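Long-range contacts in type III effector HopA1 (Pseudomonas syringae pv. tomato str. DC3000, PDB 4RSX), which is a type III secreted effector, here represented by its C-terminal part, that probably acts inside host plant cells by an undefined activity: residues A[8-19]-A[234-242]; A[25-33]-A[215-224]. One frame throughout, in Å; residues are numbered along the deposited sequence.

Interaction 1: residues A[8-19]-A[234-242]; sequences FNSFHEWAKQAE and FLARLKLSL
F8, F11, H12 and A15 of helix 2-19 meet F234, L235, L238 and L242 of helix 234-245 in a steeply crossed helix-helix packing, the axes of the two segments 11.3 Å apart with 114° between their N-to-C directions. This wide separation is filled by large side chains. Among the apolar contacts, L238 wedges between F11 and A15: its CD2 lies 3.7 Å from F11 CE2, while CD1 packs against A15 CB and approaches H12 ND1. L242 CD1 reaches both F11 CE2 and the edge of the F8 ring, where L235 CD1 also sits, 3.5 Å from F8 CZ.

One cation-pi contact joins the helices. K239 NZ stands 3.8 Å from the centroid of the F8 ring and 18° off its normal; the bend at chi4 carries the ammonium over that face, and D250 holds the same nitrogen in a salt bridge.

F234 is flanked by a charged and an apolar group: E19 OE2 lies over one face of its ring and L238 CD1 over the opposite one, with carboxylate and ring planes 32° apart. E19 OE1 pairs with K16 NZ in a salt bridge. R237 NE donates to M232 O, and a water bridges the helices, donating to E19 OE2 at 2.9 Å and accepting from R237 NH1 at 3.1 Å.

Interaction 2: residues A[25-33]-A[215-224]; sequences SRMDIYKIY and HGMSRAEVIS
G216 CA sits over the centre of the Y33 ring, 3.6 Å from its centroid and only 5° off the normal, a CH-pi contact in which the backbone itself meets the aromatic face. The neighbouring Y30 ring receives M217 differently: methyl CE lies 3.8 Å from the centroid over one face, and SD adds an oblique Met-aromatic contact. Bends at chi2 and chi3 of M217 fold the methyl back onto that ring, where it also meets M27 CE at 3.7 Å. The edge of Y30 lies against the G216 carbonyl carbon.

Farther along, I29 CG2 packs on A220 CB at 3.8 Å and on I223 CD1. These contacts belong to a close crossing of helices 26-35 and 215-228: the axes of the two segments approach to 8.7 Å, and the CA atoms of Y30 and A220 to 5.3 Å, which small G216 and A220 at the interface permit.

Toward the N-terminal end of helix 26-35, R26 NH1 donates to E221 OE1 at 2.9 Å in a salt bridge. The oxygen lies 21° out of the guanidinium plane, and the carboxylate is turned 52° from it; E221 OE2 has a second partner in R213. Just before R26 in the chain, a capping box starts the helix: S25 OG accepts from D28 N at 2.8 Å, and S25 N donates to D28 OD2. The W14 ring packs against Y33, and its NE1 donates to I29 O.

How the interactions relate
From the N terminus, helix 2-19 supplies the first half of interaction 1 and helix 26-35, next in the chain, the first half of interaction 2. The intervening polypeptide includes the seven-stranded antiparallel sheet before helix 215-228 returns to close interaction 2; helix 234-245 then closes interaction 1. The smaller loop therefore lies within the larger, without crossing, and two consecutive N-terminal helices are tied to two consecutive C-terminal ones. The centres of the two contacts lie about 11 Å apart, and their residues touch: S241 OG is 2.5 Å from V222 O, a probable hydrogen bond between the two C-terminal helices, while W14 CH2 packs 3.4 Å from G216 O, bringing helix 2-19 against helix 215-228.

Interaction 1: residues A[8-19]-A[234-242]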
loop_
_atom_site.group_PDB
_atom_site.type_symbol
_atom_site.label_atom_id
_atom_site.label_comp_id
_atom_site.label_asym_id
_atom_site.label_seq_id
_atom_site.Cartn_x
_atom_site.Cartn_y
_atom_site.Cartn_z
ATOM N N PHE A 8 15.949 -7.161 -0.233
ATOM C CA PHE A 8 16.521 -7.466 -1.526
ATOM C C PHE A 8 16.324 -8.937 -1.885
ATOM O O PHE A 8 16.023 -9.269 -3.048
ATOM C CB PHE A 8 18.004 -7.110 -1.584
ATOM C CG PHE A 8 18.593 -7.350 -2.930
ATOM C CD1 PHE A 8 18.609 -6.334 -3.875
ATOM C CD2 PHE A 8 19.056 -8.620 -3.295
ATOM C CE1 PHE A 8 19.106 -6.562 -5.153
ATOM C CE2 PHE A 8 19.549 -8.853 -4.563
ATOM C CZ PHE A 8 19.581 -7.814 -5.498
ATOM N N ASN A 9 16.508 -9.823 -0.908
ATOM C CA ASN A 9 16.350 -11.260 -1.163
ATOM C C ASN A 9 14.947 -11.664 -1.632
ATOM O O ASN A 9 14.806 -12.587 -2.437
ATOM C CB ASN A 9 16.777 -12.107 0.056
ATOM C CG ASN A 9 18.282 -12.011 0.357
ATOM O OD1 ASN A 9 19.102 -11.726 -0.532
ATOM N ND2 ASN A 9 18.647 -12.255 1.620
ATOM N N SER A 10 13.905 -10.999 -1.135
ATOM C CA SER A 10 12.542 -11.320 -1.608
ATOM C C SER A 10 12.333 -10.758 -3.016
ATOM O O SER A 10 11.630 -11.344 -3.831
ATOM C CB SER A 10 11.463 -10.776 -0.663
ATOM O OG SER A 10 11.322 -9.362 -0.805
ATOM N N PHE A 11 12.958 -9.616 -3.290
ATOM C CA PHE A 11 12.975 -9.040 -4.629
ATOM C C PHE A 11 13.722 -9.960 -5.592
ATOM O O PHE A 11 13.256 -10.228 -6.706
ATOM C CB PHE A 11 13.636 -7.659 -4.584
ATOM C CG PHE A 11 13.749 -6.980 -5.932
ATOM C CD1 PHE A 11 12.615 -6.575 -6.619
ATOM C CD2 PHE A 11 14.992 -6.744 -6.502
ATOM C CE1 PHE A 11 12.712 -5.945 -7.861
ATOM C CE2 PHE A 11 15.098 -6.115 -7.748
ATOM C CZ PHE A 11 13.951 -5.717 -8.425
ATOM N N HIS A 12 14.878 -10.453 -5.166
ATOM C CA HIS A 12 15.659 -11.349 -6.015
ATOM C C HIS A 12 14.921 -12.662 -6.328
ATOM O O HIS A 12 14.923 -13.127 -7.470
ATOM C CB HIS A 12 17.035 -11.627 -5.396
ATOM C CG HIS A 12 17.943 -12.407 -6.291
ATOM N ND1 HIS A 12 18.849 -11.810 -7.140
ATOM C CD2 HIS A 12 18.069 -13.743 -6.489
ATOM C CE1 HIS A 12 19.507 -12.742 -7.809
ATOM N NE2 HIS A 12 19.052 -13.921 -7.434
ATOM N N GLU A 13 14.281 -13.250 -5.322
ATOM C CA GLU A 13 13.455 -14.448 -5.546
ATOM C C GLU A 13 12.374 -14.234 -6.618
ATOM O O GLU A 13 12.223 -15.045 -7.543
ATOM C CB GLU A 13 12.806 -14.920 -4.237
ATOM C CG GLU A 13 11.859 -16.112 -4.435
ATOM C CD GLU A 13 12.561 -17.316 -5.062
ATOM O OE1 GLU A 13 13.769 -17.502 -4.806
ATOM O OE2 GLU A 13 11.912 -18.082 -5.818
ATOM N N TRP A 14 11.627 -13.135 -6.469
ATOM C CA TRP A 14 10.609 -12.710 -7.428
ATOM C C TRP A 14 11.222 -12.689 -8.829
ATOM O O TRP A 14 10.660 -13.248 -9.787
ATOM C CB TRP A 14 10.128 -11.301 -7.028
ATOM C CG TRP A 14 9.103 -10.657 -7.927
ATOM C CD1 TRP A 14 8.452 -11.227 -8.985
ATOM C CD2 TRP A 14 8.600 -9.306 -7.829
ATOM N NE1 TRP A 14 7.583 -10.319 -9.548
ATOM C CE2 TRP A 14 7.654 -9.138 -8.860
ATOM C CE3 TRP A 14 8.861 -8.232 -6.964
ATOM C CZ2 TRP A 14 6.964 -7.930 -9.059
ATOM C CZ3 TRP A 14 8.181 -7.031 -7.164
ATOM C CH2 TRP A 14 7.242 -6.891 -8.207
ATOM N N ALA A 15 12.384 -12.039 -8.921
ATOM C CA ALA A 15 13.102 -11.869 -10.174
ATOM C C ALA A 15 13.525 -13.216 -10.774
ATOM O O ALA A 15 13.496 -13.382 -11.996
ATOM C CB ALA A 15 14.309 -10.970 -9.960
ATOM N N LYS A 16 13.915 -14.168 -9.926
ATOM C CA LYS A 16 14.302 -15.501 -10.414
ATOM C C LYS A 16 13.106 -16.254 -10.984
ATOM O O LYS A 16 13.215 -16.928 -12.012
ATOM C CB LYS A 16 14.959 -16.334 -9.312
ATOM C CG LYS A 16 16.252 -15.755 -8.780
ATOM C CD LYS A 16 17.239 -15.437 -9.912
ATOM C CE LYS A 16 18.092 -16.636 -10.321
ATOM N NZ LYS A 16 19.350 -16.194 -11.027
ATOM N N GLN A 17 11.956 -16.120 -10.331
ATOM C CA GLN A 17 10.732 -16.722 -10.863
ATOM C C GLN A 17 10.341 -16.088 -12.197
ATOM O O GLN A 17 9.858 -16.781 -13.090
ATOM C CB GLN A 17 9.585 -16.627 -9.850
ATOM C CG GLN A 17 9.928 -17.199 -8.487
ATOM C CD GLN A 17 8.751 -17.143 -7.529
ATOM O OE1 GLN A 17 7.602 -16.955 -7.945
ATOM N NE2 GLN A 17 9.030 -17.312 -6.235
ATOM N N ALA A 18 10.549 -14.776 -12.336
ATOM C CA ALA A 18 10.290 -14.122 -13.621
ATOM C C ALA A 18 11.258 -14.661 -14.658
ATOM O O ALA A 18 10.890 -14.898 -15.809
ATOM C CB ALA A 18 10.428 -12.580 -13.511
ATOM N N GLU A 19 12.506 -14.841 -14.238
ATOM C CA GLU A 19 13.569 -15.249 -15.146
ATOM C C GLU A 19 13.337 -16.671 -15.631
ATOM O O GLU A 19 13.771 -17.033 -16.717
ATOM C CB GLU A 19 14.915 -15.167 -14.445
ATOM C CG GLU A 19 16.083 -15.524 -15.335
ATOM C CD GLU A 19 17.388 -15.560 -14.583
ATOM O OE1 GLU A 19 17.375 -15.933 -13.387
ATOM O OE2 GLU A 19 18.428 -15.213 -15.186
ATOM N N PHE A 234 23.033 -11.907 -13.540
ATOM C CA PHE A 234 21.657 -11.472 -13.339
ATOM C C PHE A 234 21.550 -10.636 -12.065
ATOM O O PHE A 234 20.855 -9.619 -12.032
ATOM C CB PHE A 234 20.720 -12.683 -13.298
ATOM C CG PHE A 234 19.263 -12.321 -13.192
ATOM C CD1 PHE A 234 18.457 -12.904 -12.224
ATOM C CD2 PHE A 234 18.699 -11.376 -14.049
ATOM C CE1 PHE A 234 17.102 -12.573 -12.116
ATOM C CE2 PHE A 234 17.336 -11.030 -13.938
ATOM C CZ PHE A 234 16.543 -11.636 -12.970
ATOM N N LEU A 235 22.276 -11.047 -11.031
ATOM C CA LEU A 235 22.320 -10.308 -9.773
ATOM C C LEU A 235 22.791 -8.857 -9.966
ATOM O O LEU A 235 22.184 -7.916 -9.436
ATOM C CB LEU A 235 23.218 -11.038 -8.769
ATOM C CG LEU A 235 23.419 -10.318 -7.440
ATOM C CD1 LEU A 235 22.066 -9.974 -6.822
ATOM C CD2 LEU A 235 24.257 -11.168 -6.474
ATOM N N ALA A 236 23.873 -8.682 -10.722
ATOM C CA ALA A 236 24.372 -7.346 -11.044
ATOM C C ALA A 236 23.395 -6.555 -11.934
ATOM O O ALA A 236 23.272 -5.335 -11.797
ATOM C CB ALA A 236 25.750 -7.430 -11.698
ATOM N N ARG A 237 22.708 -7.240 -12.843
ATOM C CA ARG A 237 21.734 -6.564 -13.707
ATOM C C ARG A 237 20.550 -6.005 -12.899
ATOM O O ARG A 237 20.155 -4.864 -13.091
ATOM C CB ARG A 237 21.269 -7.483 -14.850
ATOM C CG ARG A 237 22.322 -7.689 -15.965
ATOM C CD ARG A 237 21.797 -8.572 -17.096
ATOM N NE ARG A 237 21.971 -10.003 -16.838
ATOM C CZ ARG A 237 21.036 -10.927 -17.063
ATOM N NH1 ARG A 237 21.285 -12.207 -16.807
ATOM N NH2 ARG A 237 19.848 -10.578 -17.540
ATOM N N LEU A 238 20.031 -6.796 -11.962
ATOM C CA LEU A 238 19.005 -6.331 -11.028
ATOM C C LEU A 238 19.423 -5.077 -10.264
ATOM O O LEU A 238 18.689 -4.081 -10.235
ATOM C CB LEU A 238 18.682 -7.428 -10.024
ATOM C CG LEU A 238 17.730 -8.490 -10.549
ATOM C CD1 LEU A 238 17.682 -9.694 -9.602
ATOM C CD2 LEU A 238 16.353 -7.888 -10.734
ATOM N N LYS A 239 20.593 -5.135 -9.636
ATOM C CA LYS A 239 21.126 -3.995 -8.905
ATOM C C LYS A 239 21.334 -2.794 -9.813
ATOM O O LYS A 239 21.039 -1.659 -9.429
ATOM C CB LYS A 239 22.434 -4.375 -8.211
ATOM C CG LYS A 239 22.236 -5.417 -7.116
ATOM C CD LYS A 239 23.482 -5.546 -6.235
ATOM C CE LYS A 239 23.235 -6.503 -5.070
ATOM N NZ LYS A 239 22.490 -5.858 -3.964
ATOM N N LEU A 240 21.836 -3.035 -11.018
ATOM C CA LEU A 240 22.022 -1.951 -11.982
ATOM C C LEU A 240 20.675 -1.391 -12.421
ATOM O O LEU A 240 20.511 -0.185 -12.529
ATOM C CB LEU A 240 22.773 -2.448 -13.209
ATOM C CG LEU A 240 23.824 -1.534 -13.825
ATOM C CD1 LEU A 240 23.215 -0.208 -14.270
ATOM C CD2 LEU A 240 24.984 -1.315 -12.844
ATOM N N SER A 241 19.715 -2.274 -12.685
ATOM C CA SER A 241 18.375 -1.842 -13.062
ATOM C C SER A 241 17.697 -1.048 -11.946
ATOM O O SER A 241 16.986 -0.068 -12.225
ATOM C CB SER A 241 17.516 -3.032 -13.480
ATOM O OG SER A 241 16.178 -2.623 -13.757
ATOM N N LEU A 242 17.918 -1.447 -10.692
ATOM C CA LEU A 242 17.422 -0.656 -9.572
ATOM C C LEU A 242 18.025 0.759 -9.577
ATOM O O LEU A 242 17.283 1.756 -9.568
ATOM C CB LEU A 242 17.667 -1.355 -8.239
ATOM C CG LEU A 242 16.760 -2.543 -7.899
ATOM C CD1 LEU A 242 17.317 -3.302 -6.708
ATOM C CD2 LEU A 242 15.351 -2.080 -7.594
HETATM O O HOH W 1 18.728 -13.662 -17.613
#

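Interaction 2: residues A[25-33]-A[215-224]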
loop_
_atom_site.group_PDB
_atom_site.type_symbol
_atom_site.label_atom_id
_atom_site.label_comp_id
_atom_site.label_asym_id
_atom_site.label_seq_id
_atom_site.Cartn_x
_atom_site.Cartn_y
_atom_site.Cartn_z
ATOM N N SER A 25 6.115 -11.002 -19.984
ATOM C CA SER A 25 5.718 -9.608 -20.157
ATOM C C SER A 25 5.840 -8.878 -18.824
ATOM O O SER A 25 6.047 -9.512 -17.783
ATOM C CB SER A 25 4.272 -9.522 -20.626
ATOM O OG SER A 25 3.382 -9.795 -19.555
ATOM N N ARG A 26 5.694 -7.555 -18.847
ATOM C CA ARG A 26 5.685 -6.792 -17.605
ATOM C C ARG A 26 4.521 -7.248 -16.735
ATOM O O ARG A 26 4.661 -7.365 -15.511
ATOM C CB ARG A 26 5.625 -5.278 -17.869
ATOM C CG ARG A 26 6.944 -4.687 -18.374
ATOM C CD ARG A 26 6.792 -3.232 -18.845
ATOM N NE ARG A 26 5.905 -3.143 -20.000
ATOM C CZ ARG A 26 4.648 -2.702 -19.970
ATOM N NH1 ARG A 26 4.100 -2.253 -18.846
ATOM N NH2 ARG A 26 3.939 -2.684 -21.088
ATOM N N MET A 27 3.386 -7.530 -17.376
ATOM C CA MET A 27 2.199 -8.031 -16.683
ATOM C C MET A 27 2.414 -9.419 -16.056
ATOM O O MET A 27 1.951 -9.680 -14.936
ATOM C CB MET A 27 1.000 -8.063 -17.632
ATOM C CG MET A 27 -0.336 -8.280 -16.948
ATOM S SD MET A 27 -0.717 -6.963 -15.769
ATOM C CE MET A 27 -0.537 -5.516 -16.804
ATOM N N ASP A 28 3.117 -10.300 -16.768
ATOM C CA ASP A 28 3.455 -11.611 -16.218
ATOM C C ASP A 28 4.234 -11.428 -14.922
ATOM O O ASP A 28 3.880 -11.992 -13.878
ATOM C CB ASP A 28 4.320 -12.407 -17.199
ATOM C CG ASP A 28 3.544 -12.901 -18.393
ATOM O OD1 ASP A 28 2.329 -13.156 -18.242
ATOM O OD2 ASP A 28 4.158 -13.031 -19.478
ATOM N N ILE A 29 5.290 -10.621 -15.004
ATOM C CA ILE A 29 6.139 -10.354 -13.858
ATOM C C ILE A 29 5.298 -9.795 -12.721
ATOM O O ILE A 29 5.438 -10.214 -11.574
ATOM C CB ILE A 29 7.280 -9.396 -14.235
ATOM C CG1 ILE A 29 8.155 -10.060 -15.304
ATOM C CG2 ILE A 29 8.086 -8.996 -13.000
ATOM C CD1 ILE A 29 9.144 -9.134 -15.962
ATOM N N TYR A 30 4.386 -8.890 -13.062
ATOM C CA TYR A 30 3.500 -8.260 -12.088
ATOM C C TYR A 30 2.527 -9.246 -11.404
ATOM O O TYR A 30 2.230 -9.111 -10.201
ATOM C CB TYR A 30 2.733 -7.129 -12.781
ATOM C CG TYR A 30 1.718 -6.443 -11.911
ATOM C CD1 TYR A 30 2.104 -5.792 -10.743
ATOM C CD2 TYR A 30 0.369 -6.430 -12.260
ATOM C CE1 TYR A 30 1.174 -5.152 -9.938
ATOM C CE2 TYR A 30 -0.574 -5.789 -11.466
ATOM C CZ TYR A 30 -0.165 -5.146 -10.307
ATOM O OH TYR A 30 -1.098 -4.518 -9.510
ATOM N N LYS A 31 2.023 -10.223 -12.160
ATOM C CA LYS A 31 1.069 -11.180 -11.596
ATOM C C LYS A 31 1.680 -12.031 -10.485
ATOM O O LYS A 31 0.972 -12.441 -9.570
ATOM C CB LYS A 31 0.455 -12.064 -12.683
ATOM C CG LYS A 31 -0.600 -11.345 -13.542
ATOM C CD LYS A 31 -1.159 -12.272 -14.636
ATOM C CE LYS A 31 -2.146 -11.534 -15.539
ATOM N NZ LYS A 31 -2.363 -12.241 -16.839
ATOM N N ILE A 32 2.989 -12.279 -10.559
ATOM C CA ILE A 32 3.688 -12.974 -9.474
ATOM C C ILE A 32 3.579 -12.203 -8.151
ATOM O O ILE A 32 3.358 -12.800 -7.097
ATOM C CB ILE A 32 5.171 -13.228 -9.800
ATOM C CG1 ILE A 32 5.307 -14.018 -11.107
ATOM C CG2 ILE A 32 5.837 -13.979 -8.658
ATOM C CD1 ILE A 32 6.707 -13.989 -11.683
ATOM N N TYR A 33 3.737 -10.882 -8.218
ATOM C CA TYR A 33 3.538 -10.001 -7.061
ATOM C C TYR A 33 2.091 -10.030 -6.569
ATOM O O TYR A 33 1.849 -10.037 -5.360
ATOM C CB TYR A 33 3.907 -8.558 -7.434
ATOM C CG TYR A 33 3.651 -7.538 -6.350
ATOM C CD1 TYR A 33 4.656 -7.176 -5.478
ATOM C CD2 TYR A 33 2.407 -6.931 -6.204
ATOM C CE1 TYR A 33 4.443 -6.245 -4.499
ATOM C CE2 TYR A 33 2.182 -6.006 -5.209
ATOM C CZ TYR A 33 3.210 -5.663 -4.366
ATOM O OH TYR A 33 3.019 -4.741 -3.373
ATOM N N HIS A 215 3.419 0.214 -6.270
ATOM C CA HIS A 215 4.678 -0.415 -5.885
ATOM C C HIS A 215 4.988 -1.703 -6.664
ATOM O O HIS A 215 6.126 -1.897 -7.130
ATOM C CB HIS A 215 4.689 -0.694 -4.384
ATOM C CG HIS A 215 5.844 -1.523 -3.943
ATOM N ND1 HIS A 215 7.083 -0.985 -3.657
ATOM C CD2 HIS A 215 5.965 -2.861 -3.768
ATOM C CE1 HIS A 215 7.909 -1.955 -3.312
ATOM N NE2 HIS A 215 7.258 -3.102 -3.372
ATOM N N GLY A 216 3.986 -2.574 -6.804
ATOM C CA GLY A 216 4.130 -3.812 -7.563
ATOM C C GLY A 216 4.530 -3.629 -9.023
ATOM O O GLY A 216 5.446 -4.309 -9.515
ATOM N N MET A 217 3.861 -2.722 -9.727
ATOM C CA MET A 217 4.141 -2.554 -11.148
ATOM C C MET A 217 5.484 -1.867 -11.361
ATOM O O MET A 217 6.209 -2.190 -12.315
ATOM C CB MET A 217 3.004 -1.804 -11.872
ATOM C CG MET A 217 3.159 -1.741 -13.410
ATOM S SD MET A 217 3.342 -3.362 -14.249
ATOM C CE MET A 217 1.640 -3.911 -14.296
ATOM N N SER A 218 5.831 -0.935 -10.472
ATOM C CA SER A 218 7.105 -0.235 -10.619
ATOM C C SER A 218 8.286 -1.185 -10.434
ATOM O O SER A 218 9.251 -1.144 -11.209
ATOM C CB SER A 218 7.219 0.969 -9.677
ATOM O OG SER A 218 7.434 0.573 -8.339
ATOM N N ARG A 219 8.216 -2.049 -9.424
ATOM C CA ARG A 219 9.321 -2.971 -9.193
ATOM C C ARG A 219 9.290 -4.086 -10.237
ATOM O O ARG A 219 10.338 -4.623 -10.590
ATOM C CB ARG A 219 9.292 -3.559 -7.773
ATOM C CG ARG A 219 9.232 -2.527 -6.639
ATOM C CD ARG A 219 10.146 -1.356 -6.898
ATOM N NE ARG A 219 10.541 -0.680 -5.669
ATOM C CZ ARG A 219 10.032 0.469 -5.228
ATOM N NH1 ARG A 219 10.479 0.988 -4.094
ATOM N NH2 ARG A 219 9.083 1.098 -5.910
ATOM N N ALA A 220 8.095 -4.430 -10.729
ATOM C CA ALA A 220 7.984 -5.430 -11.795
ATOM C C ALA A 220 8.796 -4.955 -12.993
ATOM O O ALA A 220 9.481 -5.746 -13.667
ATOM C CB ALA A 220 6.515 -5.646 -12.201
ATOM N N GLU A 221 8.729 -3.649 -13.244
ATOM C CA GLU A 221 9.341 -3.083 -14.438
ATOM C C GLU A 221 10.857 -2.953 -14.307
ATOM O O GLU A 221 11.583 -3.063 -15.295
ATOM C CB GLU A 221 8.618 -1.784 -14.859
ATOM C CG GLU A 221 7.237 -2.116 -15.482
ATOM C CD GLU A 221 6.328 -0.910 -15.708
ATOM O OE1 GLU A 221 5.346 -1.041 -16.483
ATOM O OE2 GLU A 221 6.576 0.161 -15.110
ATOM N N VAL A 222 11.337 -2.766 -13.078
ATOM C CA VAL A 222 12.768 -2.860 -12.803
ATOM C C VAL A 222 13.279 -4.255 -13.228
ATOM O O VAL A 222 14.352 -4.387 -13.844
ATOM C CB VAL A 222 13.065 -2.622 -11.300
ATOM C CG1 VAL A 222 14.504 -2.972 -10.962
ATOM C CG2 VAL A 222 12.767 -1.179 -10.911
ATOM N N ILE A 223 12.505 -5.286 -12.895
ATOM C CA ILE A 223 12.885 -6.659 -13.216
ATOM C C ILE A 223 12.920 -6.886 -14.731
ATOM O O ILE A 223 13.852 -7.511 -15.243
ATOM C CB ILE A 223 11.922 -7.679 -12.564
ATOM C CG1 ILE A 223 12.074 -7.663 -11.040
ATOM C CG2 ILE A 223 12.184 -9.092 -13.096
ATOM C CD1 ILE A 223 10.989 -8.446 -10.318
ATOM N N SER A 224 11.904 -6.389 -15.439
ATOM C CA SER A 224 11.875 -6.461 -16.904
ATOM C C SER A 224 13.146 -5.887 -17.499
ATOM O O SER A 224 13.754 -6.485 -18.392
ATOM C CB SER A 224 10.694 -5.674 -17.472
ATOM O OG SER A 224 9.478 -6.241 -17.050
#